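Ral guanine nucleotide dissociation stimulator-like 2 (PDB 4JGW) is probably a guanine nucleotide exchange factor, here as its REM and CDC25-homology domains, and as a whole protein associates in vitro with GTP-bound Rap1A and H-Ras. Local coordinates at residues F201-L206 with D446-W450; E208-D214 with L304-S309; A215-L219 with C436-D440. One frame throughout, in Å; residues are numbered along the deposited sequence.

Contact 1: residues F201-L206 with D446-W450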
ATOM      1  N   PHE A 201      -6.541 -19.224 -24.481  1.00 31.93           N
ATOM      2  CA  PHE A 201      -7.206 -19.358 -23.185  1.00 31.58           C
ATOM      3  C   PHE A 201      -8.487 -18.535 -23.132  1.00 31.45           C
ATOM      4  O   PHE A 201      -8.633 -17.558 -23.861  1.00 31.52           O
ATOM      5  CB  PHE A 201      -6.271 -18.932 -22.051  1.00 31.61           C
ATOM      6  CG  PHE A 201      -4.919 -19.589 -22.091  1.00 31.32           C
ATOM      7  CD1 PHE A 201      -3.801 -18.873 -22.507  1.00 30.88           C
ATOM      8  CD2 PHE A 201      -4.763 -20.919 -21.711  1.00 31.12           C
ATOM      9  CE1 PHE A 201      -2.546 -19.470 -22.546  1.00 31.40           C
ATOM     10  CE2 PHE A 201      -3.512 -21.529 -21.743  1.00 31.16           C
ATOM     11  CZ  PHE A 201      -2.400 -20.804 -22.164  1.00 31.65           C
ATOM     12  N   LEU A 202      -9.415 -18.937 -22.268  1.00 31.21           N
ATOM     13  CA  LEU A 202     -10.643 -18.178 -22.058  1.00 31.02           C
ATOM     14  C   LEU A 202     -10.351 -16.900 -21.271  1.00 30.91           C
ATOM     15  O   LEU A 202      -9.491 -16.892 -20.386  1.00 30.86           O
ATOM     16  CB  LEU A 202     -11.700 -19.042 -21.357  1.00 31.05           C
ATOM     17  CG  LEU A 202     -12.373 -20.125 -22.213  1.00 30.83           C
ATOM     18  CD1 LEU A 202     -12.995 -21.211 -21.346  1.00 30.88           C
ATOM     19  CD2 LEU A 202     -13.416 -19.530 -23.158  1.00 30.75           C
ATOM     20  N   ALA A 203     -11.064 -15.827 -21.608  1.00 30.80           N
ATOM     21  CA  ALA A 203     -10.785 -14.492 -21.069  1.00 30.80           C
ATOM     22  C   ALA A 203     -10.989 -14.390 -19.561  1.00 30.81           C
ATOM     23  O   ALA A 203     -10.188 -13.761 -18.869  1.00 30.87           O
ATOM     24  CB  ALA A 203     -11.613 -13.445 -21.789  1.00 30.75           C
ATOM     25  N   ASP A 204     -12.060 -15.003 -19.061  1.00 30.81           N
ATOM     26  CA  ASP A 204     -12.330 -15.035 -17.625  1.00 30.82           C
ATOM     27  C   ASP A 204     -11.239 -15.788 -16.863  1.00 30.68           C
ATOM     28  O   ASP A 204     -10.860 -15.386 -15.763  1.00 30.88           O
ATOM     29  CB  ASP A 204     -13.723 -15.611 -17.325  1.00 30.85           C
ATOM     30  CG  ASP A 204     -13.956 -16.970 -17.971  1.00 31.06           C
ATOM     31  OD1 ASP A 204     -13.696 -17.115 -19.187  1.00 30.98           O
ATOM     32  OD2 ASP A 204     -14.419 -17.889 -17.260  1.00 30.72           O
ATOM     33  N   HIS A 205     -10.720 -16.859 -17.463  1.00 30.45           N
ATOM     34  CA  HIS A 205      -9.623 -17.625 -16.867  1.00 30.24           C
ATOM     35  C   HIS A 205      -8.335 -16.810 -16.802  1.00 29.85           C
ATOM     36  O   HIS A 205      -7.610 -16.860 -15.807  1.00 29.78           O
ATOM     37  CB  HIS A 205      -9.372 -18.930 -17.633  1.00 30.25           C
ATOM     38  CG  HIS A 205     -10.461 -19.947 -17.482  1.00 30.80           C
ATOM     39  ND1 HIS A 205     -10.664 -20.956 -18.400  1.00 31.00           N
ATOM     40  CD2 HIS A 205     -11.409 -20.112 -16.528  1.00 31.16           C
ATOM     41  CE1 HIS A 205     -11.686 -21.700 -18.016  1.00 31.26           C
ATOM     42  NE2 HIS A 205     -12.157 -21.208 -16.884  1.00 31.59           N
ATOM     43  N   LEU A 206      -8.058 -16.065 -17.871  1.00 29.50           N
ATOM     44  CA  LEU A 206      -6.895 -15.185 -17.925  1.00 29.28           C
ATOM     45  C   LEU A 206      -6.978 -14.119 -16.836  1.00 29.25           C
ATOM     46  O   LEU A 206      -6.011 -13.898 -16.111  1.00 29.25           O
ATOM     47  CB  LEU A 206      -6.765 -14.541 -19.310  1.00 29.16           C
ATOM     48  CG  LEU A 206      -6.366 -15.467 -20.464  1.00 28.95           C
ATOM     49  CD1 LEU A 206      -6.882 -14.939 -21.800  1.00 28.35           C
ATOM     50  CD2 LEU A 206      -4.858 -15.695 -20.509  1.00 29.04           C
ATOM     51  N   ASP A 446      -1.063 -24.016 -16.797  1.00 44.60           N
ATOM     52  CA  ASP A 446      -0.721 -23.707 -18.188  1.00 44.50           C
ATOM     53  C   ASP A 446      -0.808 -22.222 -18.560  1.00 44.25           C
ATOM     54  O   ASP A 446      -0.011 -21.746 -19.368  1.00 44.20           O
ATOM     55  CB  ASP A 446      -1.519 -24.578 -19.163  1.00 44.57           C
ATOM     56  CG  ASP A 446      -1.012 -26.012 -19.204  1.00 45.02           C
ATOM     57  OD1 ASP A 446      -1.375 -26.802 -18.305  1.00 45.41           O
ATOM     58  OD2 ASP A 446      -0.250 -26.349 -20.136  1.00 45.43           O
ATOM     59  N   ILE A 447      -1.762 -21.496 -17.977  1.00 44.01           N
ATOM     60  CA  ILE A 447      -1.815 -20.039 -18.151  1.00 43.81           C
ATOM     61  C   ILE A 447      -0.614 -19.394 -17.458  1.00 43.81           C
ATOM     62  O   ILE A 447       0.013 -18.483 -18.006  1.00 43.57           O
ATOM     63  CB  ILE A 447      -3.140 -19.412 -17.638  1.00 43.77           C
ATOM     64  CG1 ILE A 447      -4.339 -19.998 -18.388  1.00 43.41           C
ATOM     65  CG2 ILE A 447      -3.116 -17.885 -17.795  1.00 43.58           C
ATOM     66  CD1 ILE A 447      -5.690 -19.596 -17.830  1.00 43.11           C
ATOM     67  N   GLN A 448      -0.291 -19.890 -16.263  1.00 43.86           N
ATOM     68  CA  GLN A 448       0.867 -19.412 -15.505  1.00 44.00           C
ATOM     69  C   GLN A 448       2.177 -19.636 -16.261  1.00 44.06           C
ATOM     70  O   GLN A 448       3.028 -18.745 -16.302  1.00 44.14           O
ATOM     71  CB  GLN A 448       0.927 -20.063 -14.116  1.00 43.97           C
ATOM     72  CG  GLN A 448      -0.149 -19.586 -13.136  1.00 44.08           C
ATOM     73  CD  GLN A 448      -0.001 -18.123 -12.726  1.00 44.33           C
ATOM     74  OE1 GLN A 448       1.091 -17.552 -12.763  1.00 44.45           O
ATOM     75  NE2 GLN A 448      -1.109 -17.515 -12.324  1.00 44.40           N
ATOM     76  N   GLN A 449       2.323 -20.817 -16.865  1.00 44.06           N
ATOM     77  CA  GLN A 449       3.510 -21.148 -17.659  1.00 44.17           C
ATOM     78  C   GLN A 449       3.650 -20.233 -18.880  1.00 43.99           C
ATOM     79  O   GLN A 449       4.761 -19.826 -19.229  1.00 44.02           O
ATOM     80  CB  GLN A 449       3.494 -22.623 -18.085  1.00 44.26           C
ATOM     81  CG  GLN A 449       4.808 -23.113 -18.700  1.00 44.87           C
ATOM     82  CD  GLN A 449       4.857 -24.620 -18.897  1.00 45.51           C
ATOM     83  OE1 GLN A 449       3.876 -25.243 -19.312  1.00 45.84           O
ATOM     84  NE2 GLN A 449       6.011 -25.214 -18.607  1.00 45.59           N
ATOM     85  N   TRP A 450       2.524 -19.912 -19.517  1.00 43.81           N
ATOM     86  CA  TRP A 450       2.503 -18.978 -20.642  1.00 43.71           C
ATOM     87  C   TRP A 450       2.919 -17.567 -20.215  1.00 43.91           C
ATOM     88  O   TRP A 450       3.718 -16.919 -20.897  1.00 43.92           O
ATOM     89  CB  TRP A 450       1.123 -18.960 -21.312  1.00 43.47           C
ATOM     90  CG  TRP A 450       0.961 -17.862 -22.330  1.00 42.80           C
ATOM     91  CD1 TRP A 450       1.484 -17.827 -23.590  1.00 42.27           C
ATOM     92  CD2 TRP A 450       0.225 -16.641 -22.166  1.00 42.09           C
ATOM     93  NE1 TRP A 450       1.122 -16.661 -24.223  1.00 41.78           N
ATOM     94  CE2 TRP A 450       0.351 -15.914 -23.371  1.00 41.81           C
ATOM     95  CE3 TRP A 450      -0.524 -16.089 -21.116  1.00 41.43           C
ATOM     96  CZ2 TRP A 450      -0.248 -14.663 -23.560  1.00 41.37           C
ATOM     97  CZ3 TRP A 450      -1.121 -14.845 -21.305  1.00 41.28           C
ATOM     98  CH2 TRP A 450      -0.977 -14.147 -22.518  1.00 41.24           C
TER
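Phe-201 and Ile-447 carry most of this contact between the start of helix 203-219 and helix 445-453. Their interaction is a CH-pi contact: CG1 of Ile-447 lies over one face of the Phe-201 ring, 3.8 Å from the ring centroid and 24° off the normal, displaced toward the CD2 side of the rim, where CD2 of Phe-201 and CG1 of Ile-447 come to 3.5 Å. The two side chains run past each other in opposite senses, so the isoleucine continues beyond the ring and its CD1 ends 3.7 Å from CB of His-205.

The aromatic part is a meeting of Phe-201 with Trp-450. The ring planes meet obliquely, 53° apart; CG of Trp-450 lies at the edge of the Phe-201 ring, 3.9 Å from CE1 of Phe-201. A chi1 of 171° carries the indole to the side remote from its own backbone N, toward Phe-201 and Leu-206. Its NE1 is hydrogen-bonded to the backbone O of Asp-194, which fixes the far side of the indole.

Apolar packing by Leu-206 completes the interface. CD2 of Leu-206 touches both residues of the other helix, 3.9 Å from CG2 of Ile-447 and 3.9 Å from CZ3 of Trp-450, and the leucine crosses both side chains at about a right angle. Lys-293 and Val-297 of helix 284-303 also touch Leu-206. No hydrogen bond joins the two segments.

Leu-202 is the N-cap of helix 203-219, and Phe-201, just before it, reaches across to the partner helix. The arrangement is a small hydrophobic helix-helix interface, tying the first turn of one helix to a helix late in the mainly helical Ras-GEF (CDC25-homology) domain.

Contact 2: residues E208-D214 with L304-S309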
ATOM      1  N   GLU A 208      -8.794 -14.223 -14.025  1.00 29.69           N
ATOM      2  CA  GLU A 208      -8.639 -14.936 -12.751  1.00 29.94           C
ATOM      3  C   GLU A 208      -7.177 -15.204 -12.416  1.00 29.87           C
ATOM      4  O   GLU A 208      -6.763 -15.107 -11.257  1.00 30.02           O
ATOM      5  CB  GLU A 208      -9.407 -16.262 -12.780  1.00 29.87           C
ATOM      6  CG  GLU A 208     -10.913 -16.114 -12.632  1.00 30.38           C
ATOM      7  CD  GLU A 208     -11.679 -17.379 -13.002  1.00 31.30           C
ATOM      8  OE1 GLU A 208     -11.055 -18.444 -13.206  1.00 32.08           O
ATOM      9  OE2 GLU A 208     -12.921 -17.304 -13.087  1.00 31.37           O
ATOM     10  N   GLN A 209      -6.403 -15.532 -13.444  1.00 29.83           N
ATOM     11  CA  GLN A 209      -4.999 -15.877 -13.287  1.00 29.82           C
ATOM     12  C   GLN A 209      -4.133 -14.634 -13.084  1.00 29.82           C
ATOM     13  O   GLN A 209      -3.181 -14.657 -12.303  1.00 29.84           O
ATOM     14  CB  GLN A 209      -4.536 -16.682 -14.502  1.00 29.83           C
ATOM     15  CG  GLN A 209      -3.756 -17.949 -14.173  1.00 30.01           C
ATOM     16  CD  GLN A 209      -4.379 -18.803 -13.071  1.00 29.48           C
ATOM     17  OE1 GLN A 209      -3.660 -19.381 -12.267  1.00 30.10           O
ATOM     18  NE2 GLN A 209      -5.706 -18.887 -13.033  1.00 29.07           N
ATOM     19  N   LEU A 210      -4.471 -13.555 -13.786  1.00 29.80           N
ATOM     20  CA  LEU A 210      -3.817 -12.266 -13.574  1.00 29.88           C
ATOM     21  C   LEU A 210      -4.112 -11.742 -12.167  1.00 29.85           C
ATOM     22  O   LEU A 210      -3.237 -11.181 -11.513  1.00 29.71           O
ATOM     23  CB  LEU A 210      -4.256 -11.241 -14.630  1.00 29.78           C
ATOM     24  CG  LEU A 210      -3.799 -11.413 -16.084  1.00 29.81           C
ATOM     25  CD1 LEU A 210      -4.383 -10.310 -16.947  1.00 29.66           C
ATOM     26  CD2 LEU A 210      -2.278 -11.430 -16.209  1.00 30.22           C
ATOM     27  N   THR A 211      -5.346 -11.952 -11.709  1.00 30.00           N
ATOM     28  CA  THR A 211      -5.782 -11.519 -10.382  1.00 30.27           C
ATOM     29  C   THR A 211      -5.092 -12.297  -9.257  1.00 30.57           C
ATOM     30  O   THR A 211      -4.743 -11.717  -8.228  1.00 30.65           O
ATOM     31  CB  THR A 211      -7.319 -11.585 -10.240  1.00 30.16           C
ATOM     32  OG1 THR A 211      -7.925 -10.898 -11.340  1.00 29.78           O
ATOM     33  CG2 THR A 211      -7.777 -10.930  -8.944  1.00 30.16           C
ATOM     34  N   LEU A 212      -4.880 -13.596  -9.466  1.00 30.77           N
ATOM     35  CA  LEU A 212      -4.150 -14.427  -8.504  1.00 31.04           C
ATOM     36  C   LEU A 212      -2.743 -13.885  -8.248  1.00 31.04           C
ATOM     37  O   LEU A 212      -2.304 -13.806  -7.102  1.00 31.11           O
ATOM     38  CB  LEU A 212      -4.077 -15.880  -8.984  1.00 31.15           C
ATOM     39  CG  LEU A 212      -3.609 -16.942  -7.983  1.00 31.72           C
ATOM     40  CD1 LEU A 212      -4.701 -17.270  -6.966  1.00 32.03           C
ATOM     41  CD2 LEU A 212      -3.176 -18.201  -8.714  1.00 32.38           C
ATOM     42  N   LEU A 213      -2.048 -13.513  -9.321  1.00 31.10           N
ATOM     43  CA  LEU A 213      -0.706 -12.946  -9.217  1.00 31.13           C
ATOM     44  C   LEU A 213      -0.728 -11.550  -8.587  1.00 31.13           C
ATOM     45  O   LEU A 213       0.096 -11.246  -7.721  1.00 31.10           O
ATOM     46  CB  LEU A 213      -0.023 -12.907 -10.589  1.00 31.20           C
ATOM     47  CG  LEU A 213       0.329 -14.236 -11.270  1.00 31.33           C
ATOM     48  CD1 LEU A 213       0.564 -14.023 -12.757  1.00 31.43           C
ATOM     49  CD2 LEU A 213       1.540 -14.907 -10.625  1.00 31.11           C
ATOM     50  N   ASP A 214      -1.674 -10.718  -9.021  1.00 31.06           N
ATOM     51  CA  ASP A 214      -1.839  -9.366  -8.485  1.00 31.21           C
ATOM     52  C   ASP A 214      -2.229  -9.367  -7.008  1.00 31.33           C
ATOM     53  O   ASP A 214      -1.718  -8.555  -6.230  1.00 31.22           O
ATOM     54  CB  ASP A 214      -2.883  -8.579  -9.286  1.00 31.07           C
ATOM     55  CG  ASP A 214      -2.412  -8.225 -10.684  1.00 30.89           C
ATOM     56  OD1 ASP A 214      -1.193  -8.033 -10.893  1.00 30.72           O
ATOM     57  OD2 ASP A 214      -3.275  -8.131 -11.580  1.00 30.83           O
ATOM     58  N   LEU A 304     -14.022  -9.009 -11.594  1.00 31.70           N
ATOM     59  CA  LEU A 304     -13.323  -9.562 -10.437  1.00 31.71           C
ATOM     60  C   LEU A 304     -12.807  -8.472  -9.496  1.00 31.61           C
ATOM     61  O   LEU A 304     -12.214  -8.774  -8.459  1.00 31.49           O
ATOM     62  CB  LEU A 304     -12.156 -10.446 -10.889  1.00 31.67           C
ATOM     63  CG  LEU A 304     -12.467 -11.813 -11.503  1.00 31.99           C
ATOM     64  CD1 LEU A 304     -11.212 -12.386 -12.126  1.00 31.63           C
ATOM     65  CD2 LEU A 304     -13.049 -12.777 -10.473  1.00 32.04           C
ATOM     66  N   ARG A 305     -13.040  -7.213  -9.868  1.00 31.62           N
ATOM     67  CA  ARG A 305     -12.578  -6.042  -9.110  1.00 31.72           C
ATOM     68  C   ARG A 305     -11.049  -5.954  -9.011  1.00 31.39           C
ATOM     69  O   ARG A 305     -10.506  -5.451  -8.022  1.00 31.36           O
ATOM     70  CB  ARG A 305     -13.230  -5.979  -7.720  1.00 31.97           C
ATOM     71  CG  ARG A 305     -14.739  -5.755  -7.734  1.00 33.20           C
ATOM     72  CD  ARG A 305     -15.272  -5.494  -6.327  1.00 35.81           C
ATOM     73  NE  ARG A 305     -14.718  -4.263  -5.755  1.00 37.97           N
ATOM     74  CZ  ARG A 305     -14.935  -3.837  -4.514  1.00 39.18           C
ATOM     75  NH1 ARG A 305     -15.705  -4.531  -3.683  1.00 40.22           N
ATOM     76  NH2 ARG A 305     -14.379  -2.705  -4.101  1.00 39.61           N
ATOM     77  N   ASN A 306     -10.364  -6.451 -10.039  1.00 30.95           N
ATOM     78  CA  ASN A 306      -8.921  -6.300 -10.151  1.00 30.71           C
ATOM     79  C   ASN A 306      -8.616  -5.069 -10.999  1.00 30.52           C
ATOM     80  O   ASN A 306      -8.367  -5.169 -12.203  1.00 30.48           O
ATOM     81  CB  ASN A 306      -8.279  -7.564 -10.739  1.00 30.62           C
ATOM     82  CG  ASN A 306      -6.760  -7.456 -10.878  1.00 30.60           C
ATOM     83  OD1 ASN A 306      -6.136  -6.496 -10.418  1.00 30.39           O
ATOM     84  ND2 ASN A 306      -6.161  -8.454 -11.514  1.00 30.27           N
ATOM     85  N   PHE A 307      -8.652  -3.906 -10.355  1.00 30.26           N
ATOM     86  CA  PHE A 307      -8.461  -2.633 -11.047  1.00 30.22           C
ATOM     87  C   PHE A 307      -7.002  -2.381 -11.419  1.00 30.00           C
ATOM     88  O   PHE A 307      -6.713  -1.520 -12.249  1.00 30.06           O
ATOM     89  CB  PHE A 307      -9.043  -1.476 -10.227  1.00 30.13           C
ATOM     90  CG  PHE A 307     -10.523  -1.598  -9.984  1.00 30.25           C
ATOM     91  CD1 PHE A 307     -11.004  -2.096  -8.774  1.00 30.46           C
ATOM     92  CD2 PHE A 307     -11.436  -1.230 -10.967  1.00 30.40           C
ATOM     93  CE1 PHE A 307     -12.376  -2.219  -8.546  1.00 30.40           C
ATOM     94  CE2 PHE A 307     -12.810  -1.348 -10.748  1.00 30.64           C
ATOM     95  CZ  PHE A 307     -13.279  -1.845  -9.534  1.00 30.24           C
ATOM     96  N   SER A 308      -6.092  -3.139 -10.808  1.00 29.84           N
ATOM     97  CA  SER A 308      -4.678  -3.088 -11.166  1.00 29.77           C
ATOM     98  C   SER A 308      -4.448  -3.575 -12.602  1.00 29.79           C
ATOM     99  O   SER A 308      -3.802  -2.888 -13.399  1.00 29.74           O
ATOM    100  CB  SER A 308      -3.840  -3.908 -10.184  1.00 29.75           C
ATOM    101  OG  SER A 308      -2.462  -3.801 -10.490  1.00 29.69           O
ATOM    102  N   SER A 309      -4.983  -4.751 -12.930  1.00 29.71           N
ATOM    103  CA  SER A 309      -4.835  -5.297 -14.281  1.00 29.80           C
ATOM    104  C   SER A 309      -5.774  -4.649 -15.300  1.00 29.92           C
ATOM    105  O   SER A 309      -5.454  -4.605 -16.489  1.00 29.92           O
ATOM    106  CB  SER A 309      -4.964  -6.819 -14.292  1.00 29.71           C
ATOM    107  OG  SER A 309      -3.707  -7.415 -14.024  1.00 29.35           O
TER
HETATM  108  O   HOH W   1      -1.299  -5.565 -12.551  1.00 33.67           O
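A helix N-cap lies at the heart of this buried contact: Asn-306, which caps helix 307-318, also grips helix 203-219. The turn before it ends helix 284-303 in a Schellman motif, with Arg-305 at positive phi.

CG of Asn-306 stands anti to its backbone N (chi1 180°), sending the amide across to Thr-211 and Asp-214. ND2 of Asn-306 donates to OD2 of Asp-214 at 2.9 Å, nearly straight at 168° and within the amide plane, and meets the anti lone pair of OD2; the Asp-214 carboxylate is turned 72° from the Asn-306 amide. The same nitrogen gives a more bent bond to OG1 of Thr-211 at 3.0 Å, tilted from the amide plane; this hydroxyl is also hydrogen-bonded to the backbone O of Ala-207.

OD2 of Asp-214 takes a second bond on its syn lone pair, from OG of Ser-309 at 2.6 Å. Two donors at this helix start thus hold one oxygen, and the helix end would probably favour the charged carboxylate. OD1 of Asp-214 accepts from a water 3.0 Å away that also bonds OG of Ser-308. OD1 of Asn-306 takes the capping bond from N of Ser-309 at 3.3 Å, the donor standing well above the carbonyl plane.

At the other end CD1 of Leu-304 lies 3.8 Å from CG of Glu-208 and 3.6 Å from the backbone N of Glu-208; mid-way, the Thr-211 methyl packs on CB of Asn-306. The whole is a capped helix start whose Asn side chain serves a double role, joining two helices in the core of the Ras-GEF domain.

Contact 3: residues A215-L219 with C436-D440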
ATOM      1  N   ALA A 215      -3.131 -10.277  -6.635  1.00 31.55           N
ATOM      2  CA  ALA A 215      -3.649 -10.357  -5.266  1.00 31.91           C
ATOM      3  C   ALA A 215      -2.569 -10.697  -4.246  1.00 32.12           C
ATOM      4  O   ALA A 215      -2.455 -10.020  -3.222  1.00 32.18           O
ATOM      5  CB  ALA A 215      -4.807 -11.354  -5.173  1.00 31.83           C
ATOM      6  N   GLU A 216      -1.774 -11.731  -4.527  1.00 32.46           N
ATOM      7  CA  GLU A 216      -0.736 -12.161  -3.586  1.00 32.91           C
ATOM      8  C   GLU A 216       0.363 -11.113  -3.407  1.00 32.88           C
ATOM      9  O   GLU A 216       0.916 -10.976  -2.315  1.00 32.86           O
ATOM     10  CB  GLU A 216      -0.169 -13.552  -3.927  1.00 33.15           C
ATOM     11  CG  GLU A 216       0.633 -13.660  -5.218  1.00 34.22           C
ATOM     12  CD  GLU A 216       1.284 -15.032  -5.408  1.00 36.04           C
ATOM     13  OE1 GLU A 216       1.206 -15.880  -4.488  1.00 36.51           O
ATOM     14  OE2 GLU A 216       1.880 -15.260  -6.485  1.00 36.13           O
ATOM     15  N   LEU A 217       0.658 -10.368  -4.474  1.00 32.83           N
ATOM     16  CA  LEU A 217       1.577  -9.233  -4.393  1.00 32.79           C
ATOM     17  C   LEU A 217       0.987  -8.097  -3.559  1.00 32.57           C
ATOM     18  O   LEU A 217       1.692  -7.473  -2.764  1.00 32.48           O
ATOM     19  CB  LEU A 217       1.955  -8.724  -5.788  1.00 32.77           C
ATOM     20  CG  LEU A 217       2.914  -9.591  -6.610  1.00 33.29           C
ATOM     21  CD1 LEU A 217       2.910  -9.140  -8.051  1.00 33.01           C
ATOM     22  CD2 LEU A 217       4.333  -9.573  -6.046  1.00 33.27           C
ATOM     23  N   PHE A 218      -0.306  -7.839  -3.737  1.00 32.45           N
ATOM     24  CA  PHE A 218      -0.986  -6.800  -2.970  1.00 32.37           C
ATOM     25  C   PHE A 218      -1.099  -7.177  -1.492  1.00 32.50           C
ATOM     26  O   PHE A 218      -1.052  -6.304  -0.623  1.00 32.48           O
ATOM     27  CB  PHE A 218      -2.362  -6.477  -3.567  1.00 32.25           C
ATOM     28  CG  PHE A 218      -3.141  -5.456  -2.777  1.00 32.14           C
ATOM     29  CD1 PHE A 218      -2.634  -4.174  -2.573  1.00 31.83           C
ATOM     30  CD2 PHE A 218      -4.379  -5.781  -2.233  1.00 31.74           C
ATOM     31  CE1 PHE A 218      -3.348  -3.236  -1.838  1.00 32.14           C
ATOM     32  CE2 PHE A 218      -5.102  -4.847  -1.500  1.00 31.54           C
ATOM     33  CZ  PHE A 218      -4.584  -3.573  -1.299  1.00 31.77           C
ATOM     34  N   LEU A 219      -1.235  -8.474  -1.216  1.00 32.61           N
ATOM     35  CA  LEU A 219      -1.260  -8.975   0.161  1.00 32.80           C
ATOM     36  C   LEU A 219       0.114  -8.925   0.822  1.00 32.88           C
ATOM     37  O   LEU A 219       0.213  -8.751   2.040  1.00 33.05           O
ATOM     38  CB  LEU A 219      -1.819 -10.400   0.224  1.00 32.71           C
ATOM     39  CG  LEU A 219      -3.328 -10.567   0.047  1.00 32.76           C
ATOM     40  CD1 LEU A 219      -3.724 -12.039   0.128  1.00 32.99           C
ATOM     41  CD2 LEU A 219      -4.081  -9.752   1.086  1.00 32.26           C
ATOM     42  N   CYS A 436      -9.208  -8.171  -0.094  1.00 37.40           N
ATOM     43  CA  CYS A 436      -8.465  -8.967  -1.074  1.00 37.48           C
ATOM     44  C   CYS A 436      -8.333 -10.435  -0.654  1.00 37.76           C
ATOM     45  O   CYS A 436      -8.298 -11.328  -1.505  1.00 37.61           O
ATOM     46  CB  CYS A 436      -7.078  -8.364  -1.310  1.00 37.34           C
ATOM     47  SG  CYS A 436      -6.089  -9.201  -2.573  1.00 36.61           S
ATOM     48  N   ARG A 437      -8.267 -10.670   0.656  1.00 38.18           N
ATOM     49  CA  ARG A 437      -8.208 -12.024   1.222  1.00 38.71           C
ATOM     50  C   ARG A 437      -9.447 -12.857   0.877  1.00 38.89           C
ATOM     51  O   ARG A 437      -9.400 -14.088   0.897  1.00 38.90           O
ATOM     52  CB  ARG A 437      -8.006 -11.971   2.742  1.00 38.80           C
ATOM     53  CG  ARG A 437      -6.667 -11.381   3.163  1.00 39.64           C
ATOM     54  CD  ARG A 437      -6.417 -11.491   4.658  1.00 41.09           C
ATOM     55  NE  ARG A 437      -5.088 -10.987   5.006  1.00 42.08           N
ATOM     56  CZ  ARG A 437      -4.836  -9.765   5.471  1.00 43.07           C
ATOM     57  NH1 ARG A 437      -5.821  -8.898   5.671  1.00 43.16           N
ATOM     58  NH2 ARG A 437      -3.590  -9.407   5.749  1.00 43.81           N
ATOM     59  N   GLY A 438     -10.542 -12.169   0.547  1.00 39.18           N
ATOM     60  CA  GLY A 438     -11.802 -12.803   0.154  1.00 39.57           C
ATOM     61  C   GLY A 438     -11.782 -13.599  -1.145  1.00 39.92           C
ATOM     62  O   GLY A 438     -12.676 -14.415  -1.379  1.00 39.89           O
ATOM     63  N   TYR A 439     -10.775 -13.365  -1.989  1.00 40.21           N
ATOM     64  CA  TYR A 439     -10.609 -14.127  -3.234  1.00 40.49           C
ATOM     65  C   TYR A 439     -10.462 -15.625  -2.979  1.00 41.03           C
ATOM     66  O   TYR A 439      -9.823 -16.043  -2.009  1.00 41.03           O
ATOM     67  CB  TYR A 439      -9.388 -13.649  -4.029  1.00 40.17           C
ATOM     68  CG  TYR A 439      -9.590 -12.401  -4.865  1.00 39.13           C
ATOM     69  CD1 TYR A 439      -8.753 -11.300  -4.706  1.00 38.22           C
ATOM     70  CD2 TYR A 439     -10.602 -12.326  -5.827  1.00 38.29           C
ATOM     71  CE1 TYR A 439      -8.916 -10.154  -5.471  1.00 37.73           C
ATOM     72  CE2 TYR A 439     -10.777 -11.177  -6.599  1.00 37.61           C
ATOM     73  CZ  TYR A 439      -9.929 -10.094  -6.411  1.00 37.65           C
ATOM     74  OH  TYR A 439     -10.079  -8.951  -7.161  1.00 36.56           O
ATOM     75  N   ASP A 440     -11.058 -16.419  -3.865  1.00 41.75           N
ATOM     76  CA  ASP A 440     -10.918 -17.872  -3.842  1.00 42.41           C
ATOM     77  C   ASP A 440     -10.619 -18.357  -5.261  1.00 42.77           C
ATOM     78  O   ASP A 440     -11.519 -18.777  -5.994  1.00 42.80           O
ATOM     79  CB  ASP A 440     -12.186 -18.530  -3.283  1.00 42.47           C
ATOM     80  CG  ASP A 440     -11.998 -20.012  -2.978  1.00 42.91           C
ATOM     81  OD1 ASP A 440     -13.017 -20.731  -2.905  1.00 43.33           O
ATOM     82  OD2 ASP A 440     -10.841 -20.459  -2.805  1.00 43.16           O
TER
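Cys-436, the last residue of helix 416-436, turns its thiol into the surface of helix 203-219 between Ala-215, Phe-218 and Leu-219. The thiol extends opposite its backbone N (chi1 -177°), and SG of Cys-436 comes down on CB of Ala-215 at 3.6 Å. Phe-218 meets the sulfur edge-on: SG lies in the ring plane, 90° off the normal, with CD2 of Phe-218 3.8 Å from SG of Cys-436, a cysteine sulfur-aromatic contact made at the rim. CB of Cys-436 is at the same edge, 3.8 Å from CD2 of Phe-218. Leu-219 approaches the sulfur from another side, through CG at 4.0 Å from SG of Cys-436.

Starting at the cysteine, the chain makes a type I beta turn as far as Tyr-439, leading out of helix 416-436 toward helix 445-453 in the Ras-GEF domain; the turn lies against the last turns of helix 203-219. Arg-437, extended from CG to NE, runs obliquely to Leu-219, whose CD2 is 3.7 Å from CG of Arg-437 and lies over one face of the guanidinium, toward its rim.

Across the turn, the Tyr-439 ring leans on Ala-215, with CD1 of Tyr-439 4.0 Å from CB of Ala-215. Its OH is hydrogen-bonded to the backbone O of Leu-304, while Val-388 touches both Ala-215 and the tyrosine.

Overall arrangement
All three contacts share helix 203-219: contact 1 uses its start and the residue just before the N-cap, contacts 2 and 3 its later turns, so one helix meets three other parts of the Ras-GEF domain. Contact 2 is the buried, polar one, built on hydrogen bonds to a helix cap; contacts 1 and 3 are partly buried and apolar, the first aromatic and aliphatic, the third centred on a thiol. Contacts 1 and 2, centres about 12 Å apart, touch where Gln-448 reaches Gln-209. Contacts 2 and 3, centres about 9 Å apart, are joined by Tyr-439, which packs on Thr-211 and hydrogen-bonds through OH to Leu-304 O. Contacts 1 and 3 do not touch.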